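PDB 3QZ6: HpcH/HpaI aldolase from Desulfitobacterium hafniense, which belongs to the HpcH/HpaI aldolase/citrate lyase family and folds as a TIM barrel of eight parallel strands surrounded by helices. Local coordinates for residues A[69-74]-A[82-87]; A[108-113]-A[142-147]. All blocks are in the same frame, centred on the assembly; numbering follows the deposited sequence.

Contact 1 of 2, residues A[69-74]-A[82-87]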
# COMPACT_ATOMS: atom_id res chain seq x y z
N VAL A 69 16.88 -5.73 1.18
CA VAL A 69 16.41 -4.66 0.31
C VAL A 69 17.33 -4.56 -0.90
O VAL A 69 18.53 -4.35 -0.74
CB VAL A 69 16.40 -3.30 1.05
CG1 VAL A 69 15.89 -2.18 0.14
CG2 VAL A 69 15.55 -3.39 2.34
N LEU A 70 16.79 -4.74 -2.10
CA LEU A 70 17.56 -4.50 -3.32
C LEU A 70 17.04 -3.23 -3.94
O LEU A 70 15.92 -2.82 -3.66
CB LEU A 70 17.41 -5.66 -4.31
CG LEU A 70 17.77 -7.05 -3.79
CD1 LEU A 70 17.55 -8.08 -4.89
CD2 LEU A 70 19.22 -7.10 -3.29
N VAL A 71 17.83 -2.60 -4.80
CA VAL A 71 17.37 -1.40 -5.49
C VAL A 71 17.58 -1.54 -7.00
O VAL A 71 18.64 -1.98 -7.45
CB VAL A 71 18.11 -0.15 -5.00
CG1 VAL A 71 17.50 1.11 -5.65
CG2 VAL A 71 18.03 -0.04 -3.47
N ARG A 72 16.57 -1.17 -7.77
CA ARG A 72 16.69 -1.10 -9.22
C ARG A 72 17.10 0.34 -9.53
O ARG A 72 16.32 1.27 -9.36
CB ARG A 72 15.34 -1.42 -9.86
CG ARG A 72 15.28 -1.29 -11.38
CD ARG A 72 13.81 -1.16 -11.79
NE ARG A 72 13.42 -2.19 -12.74
CZ ARG A 72 12.17 -2.56 -12.98
NH1 ARG A 72 11.15 -1.99 -12.35
NH2 ARG A 72 11.94 -3.51 -13.88
N ILE A 73 18.35 0.53 -9.95
CA ILE A 73 18.87 1.87 -10.14
C ILE A 73 18.76 2.28 -11.60
O ILE A 73 18.79 1.44 -12.49
CB ILE A 73 20.32 1.96 -9.66
CG1 ILE A 73 21.20 0.91 -10.35
CG2 ILE A 73 20.36 1.83 -8.12
CD1 ILE A 73 22.65 0.91 -9.86
N PRO A 74 18.60 3.58 -11.86
CA PRO A 74 18.38 4.04 -13.24
C PRO A 74 19.63 4.04 -14.11
O PRO A 74 19.54 4.01 -15.34
CB PRO A 74 17.88 5.47 -13.04
CG PRO A 74 18.51 5.91 -11.73
CD PRO A 74 18.52 4.67 -10.87
N GLN A 82 27.74 3.33 -4.62
CA GLN A 82 28.44 3.52 -3.35
C GLN A 82 27.46 3.87 -2.23
O GLN A 82 27.47 3.26 -1.17
CB GLN A 82 29.50 4.62 -3.49
CG GLN A 82 30.23 4.93 -2.19
CD GLN A 82 31.35 3.94 -1.91
OE1 GLN A 82 32.10 3.58 -2.81
NE2 GLN A 82 31.44 3.48 -0.67
N ARG A 83 26.60 4.86 -2.46
CA ARG A 83 25.71 5.32 -1.39
C ARG A 83 24.72 4.25 -0.97
O ARG A 83 24.47 4.07 0.22
CB ARG A 83 24.96 6.59 -1.80
CG ARG A 83 25.88 7.78 -2.16
CD ARG A 83 25.03 9.02 -2.49
NE ARG A 83 24.45 9.60 -1.28
CZ ARG A 83 23.71 10.71 -1.26
NH1 ARG A 83 23.42 11.34 -2.40
NH2 ARG A 83 23.25 11.17 -0.10
N LEU A 84 24.12 3.56 -1.93
CA LEU A 84 23.07 2.62 -1.59
C LEU A 84 23.62 1.42 -0.84
O LEU A 84 22.97 0.93 0.08
CB LEU A 84 22.26 2.20 -2.82
CG LEU A 84 21.38 3.31 -3.40
CD1 LEU A 84 20.80 2.90 -4.75
CD2 LEU A 84 20.26 3.71 -2.43
N LEU A 85 24.81 0.94 -1.22
CA LEU A 85 25.43 -0.16 -0.47
C LEU A 85 25.81 0.31 0.93
O LEU A 85 25.67 -0.43 1.90
CB LEU A 85 26.67 -0.70 -1.19
CG LEU A 85 26.42 -1.47 -2.49
CD1 LEU A 85 27.74 -1.90 -3.10
CD2 LEU A 85 25.53 -2.69 -2.26
N ASP A 86 26.32 1.53 1.02
CA ASP A 86 26.74 2.05 2.32
C ASP A 86 25.52 2.18 3.23
O ASP A 86 25.56 1.83 4.41
CB ASP A 86 27.43 3.41 2.17
CG ASP A 86 28.85 3.28 1.60
OD1 ASP A 86 29.40 2.16 1.63
OD2 ASP A 86 29.41 4.28 1.15
N ILE A 87 24.43 2.68 2.67
CA ILE A 87 23.18 2.84 3.43
C ILE A 87 22.67 1.49 3.92
O ILE A 87 22.11 1.39 5.01
CB ILE A 87 22.11 3.57 2.59
CG1 ILE A 87 22.48 5.06 2.45
CG2 ILE A 87 20.73 3.44 3.22
CD1 ILE A 87 21.76 5.75 1.24
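Val-71 on strand 68-72 and Leu-84 on helix 78-87 mark the closest backbone approach, their CA atoms 8.0 Å apart, a gap bridged by side chains alone. The joint is small, 108 Å² over both sides, and wholly apolar. The CB of Val-71, Ile-73 and Leu-84 all point toward the opposing segment, and one methyl, Leu-84 CD1, does all the touching from the helix. It lies 3.9 Å from Val-71 CG1, the valine standing nearly perpendicular to the leucine, and 3.6 Å from Ile-73 CG2, where the two side chains lie alongside and point opposite ways. In Ile-73, chi1 of 56° tucks CG1 between backbone N and carbonyl carbon, while the touching CG2 branch lies beside the N. Within the helix Gln-82 NE2 gives a nearly straight bond (170°, 2.8 Å) to Asp-86 OD2, one turn on, and Asp-86 OD1 holds a salt bridge to Arg-118. Arg-72, its CB directed away from the helix, pairs with Asp-44 and Glu-46. Ile-73, just beyond the strand end, continues the alternation. Strand 68-72, helix 78-87 and strand 91-94, in that order in the parallel barrel, form a beta-alpha-beta unit of the TIM fold.

Contact 2 of 2, residues A[108-113]-A[142-147]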
# COMPACT_ATOMS: atom_id res chain seq x y z
N ARG A 108 32.94 -3.20 -10.28
CA ARG A 108 34.03 -2.32 -9.83
C ARG A 108 33.56 -1.35 -8.74
O ARG A 108 34.28 -1.08 -7.78
CB ARG A 108 34.60 -1.52 -11.00
CG ARG A 108 35.84 -0.69 -10.63
CD ARG A 108 36.33 0.19 -11.80
NE ARG A 108 35.37 1.25 -12.15
CZ ARG A 108 35.26 2.41 -11.52
NH1 ARG A 108 36.04 2.70 -10.48
NH2 ARG A 108 34.36 3.30 -11.92
N LEU A 109 32.35 -0.83 -8.89
CA LEU A 109 31.84 0.15 -7.94
C LEU A 109 31.33 -0.50 -6.66
O LEU A 109 31.31 0.14 -5.60
CB LEU A 109 30.71 0.96 -8.57
CG LEU A 109 31.12 1.91 -9.71
CD1 LEU A 109 29.88 2.44 -10.42
CD2 LEU A 109 31.98 3.06 -9.19
N ALA A 110 30.95 -1.76 -6.76
CA ALA A 110 30.22 -2.44 -5.68
C ALA A 110 31.11 -3.24 -4.74
O ALA A 110 30.70 -3.56 -3.62
CB ALA A 110 29.16 -3.35 -6.28
N LYS A 111 32.32 -3.58 -5.19
CA LYS A 111 33.20 -4.46 -4.42
C LYS A 111 34.39 -3.69 -3.85
O LYS A 111 34.98 -2.86 -4.54
CB LYS A 111 33.73 -5.60 -5.29
CG LYS A 111 32.69 -6.58 -5.77
CD LYS A 111 32.11 -7.38 -4.62
CE LYS A 111 30.86 -8.14 -5.05
NZ LYS A 111 31.16 -9.46 -5.61
N TYR A 112 34.74 -3.99 -2.61
CA TYR A 112 35.95 -3.44 -1.99
C TYR A 112 37.18 -4.05 -2.65
O TYR A 112 37.12 -5.14 -3.20
CB TYR A 112 35.99 -3.80 -0.51
CG TYR A 112 34.92 -3.14 0.32
CD1 TYR A 112 34.82 -1.75 0.38
CD2 TYR A 112 34.03 -3.89 1.08
CE1 TYR A 112 33.85 -1.13 1.15
CE2 TYR A 112 33.05 -3.28 1.87
CZ TYR A 112 32.97 -1.90 1.89
OH TYR A 112 32.01 -1.28 2.67
N PRO A 113 38.33 -3.35 -2.58
CA PRO A 113 39.55 -3.98 -3.10
C PRO A 113 39.77 -5.35 -2.45
O PRO A 113 39.40 -5.53 -1.29
CB PRO A 113 40.65 -3.00 -2.67
CG PRO A 113 39.94 -1.65 -2.63
CD PRO A 113 38.57 -1.98 -2.08
N ASP A 142 31.64 -10.95 -0.32
CA ASP A 142 30.98 -12.21 -0.64
C ASP A 142 29.46 -12.16 -0.49
O ASP A 142 28.76 -13.08 -0.89
CB ASP A 142 31.50 -13.34 0.24
CG ASP A 142 32.79 -13.94 -0.29
OD1 ASP A 142 33.12 -13.69 -1.47
OD2 ASP A 142 33.47 -14.65 0.48
N GLU A 143 28.95 -11.09 0.12
CA GLU A 143 27.51 -11.00 0.42
C GLU A 143 26.74 -9.98 -0.44
O GLU A 143 25.51 -10.04 -0.53
CB GLU A 143 27.31 -10.71 1.91
CG GLU A 143 27.89 -11.79 2.81
CD GLU A 143 27.96 -11.36 4.27
OE1 GLU A 143 28.35 -10.20 4.52
OE2 GLU A 143 27.63 -12.18 5.15
N ILE A 144 27.46 -9.04 -1.04
CA ILE A 144 26.86 -8.08 -1.98
C ILE A 144 26.22 -8.82 -3.15
O ILE A 144 26.82 -9.73 -3.71
CB ILE A 144 27.94 -7.14 -2.55
CG1 ILE A 144 28.58 -6.35 -1.42
CG2 ILE A 144 27.36 -6.19 -3.58
CD1 ILE A 144 27.60 -5.71 -0.52
N PHE A 145 25.02 -8.41 -3.54
CA PHE A 145 24.24 -9.12 -4.55
C PHE A 145 24.08 -8.29 -5.82
O PHE A 145 23.56 -7.18 -5.78
CB PHE A 145 22.86 -9.48 -3.98
CG PHE A 145 22.00 -10.26 -4.94
CD1 PHE A 145 22.21 -11.62 -5.13
CD2 PHE A 145 20.98 -9.63 -5.64
CE1 PHE A 145 21.42 -12.34 -6.02
CE2 PHE A 145 20.19 -10.35 -6.53
CZ PHE A 145 20.42 -11.71 -6.72
N ILE A 146 24.54 -8.83 -6.95
CA ILE A 146 24.42 -8.12 -8.22
C ILE A 146 23.59 -8.94 -9.20
O ILE A 146 23.95 -10.07 -9.51
CB ILE A 146 25.79 -7.88 -8.88
CG1 ILE A 146 26.73 -7.10 -7.96
CG2 ILE A 146 25.62 -7.16 -10.22
CD1 ILE A 146 26.12 -5.84 -7.42
N MSE A 147 22.50 -8.37 -9.71
CA MSE A 147 21.65 -9.12 -10.62
C MSE A 147 21.45 -8.36 -11.92
O MSE A 147 21.09 -7.18 -11.91
CB MSE A 147 20.30 -9.42 -9.95
CG MSE A 147 19.33 -10.16 -10.86
SE MSE A 147 17.84 -10.95 -9.86
CE MSE A 147 16.96 -9.30 -9.32
O HOH W 1 29.18 -11.05 -3.83
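Ile-144 and Ile-146 carry segment 142-147 onto the end of helix 100-110, where Ala-110 and Lys-111 receive them; 177 Å² is buried, both sides summed. At the start of the segment, Asp-142 OD1 is 6.2 Å from Lys-111 NZ, too far for a salt bridge. The backbones come nearest where Ile-144 CA lies 7.5 Å from Ala-110 CA. Ile-144 CB meets Lys-111 CE at 4.0 Å, the lysine chain running alongside the isoleucine with the two pointing opposite ways. With chi1 at -61°, Ile-144 CG1 lies beside the backbone N and 4.1 Å from Ala-110 O, a loose contact, while Ile-144 CG2 approaches Ala-110 CB at 4.3 Å. The lysine chain bends twice, at chi2 (-68°) and chi4 (88°), which brings its amine to a bridging water: the water accepts from Lys-111 NZ at 3.1 Å and lies 2.7 Å from Ile-144 O, to which it can donate. In the TIM barrel, helix 100-110 follows strand 91-94, and strand 145-150 is the next strand in the parallel sheet, so the contact joins a helix of the crossover between these two strands, a connection that also contains helix 133-141, to the strand that ends it. Phe-145, whose CB points away from the helix, bonds through its backbone to Glu-90 and Phe-92 and packs on helix 6-11. Ile-146 faces the helix again: its CD1 lies 4.1 Å from Ala-110 CB, and its N donates to OD2 of Asp-169, just before the adjacent strand 170-173.

Overall arrangement
Both segments of contact 1 precede those of contact 2 in sequence, and the centres of the two contacts are about 11 Å apart. Both reach the barrel sheet: strands 68-72 and 145-150 are separated in its order by strand 91-94. The two also touch directly. Leu-85 of helix 78-87 packs its CD1 against Ala-110 O at 3.4 Å, joining that helix to the end of helix 100-110, and Leu-70 CD1 meets Phe-145 CD2 at 3.8 Å. Residues of neighbouring units of the TIM barrel thus touch directly where the contacts meet.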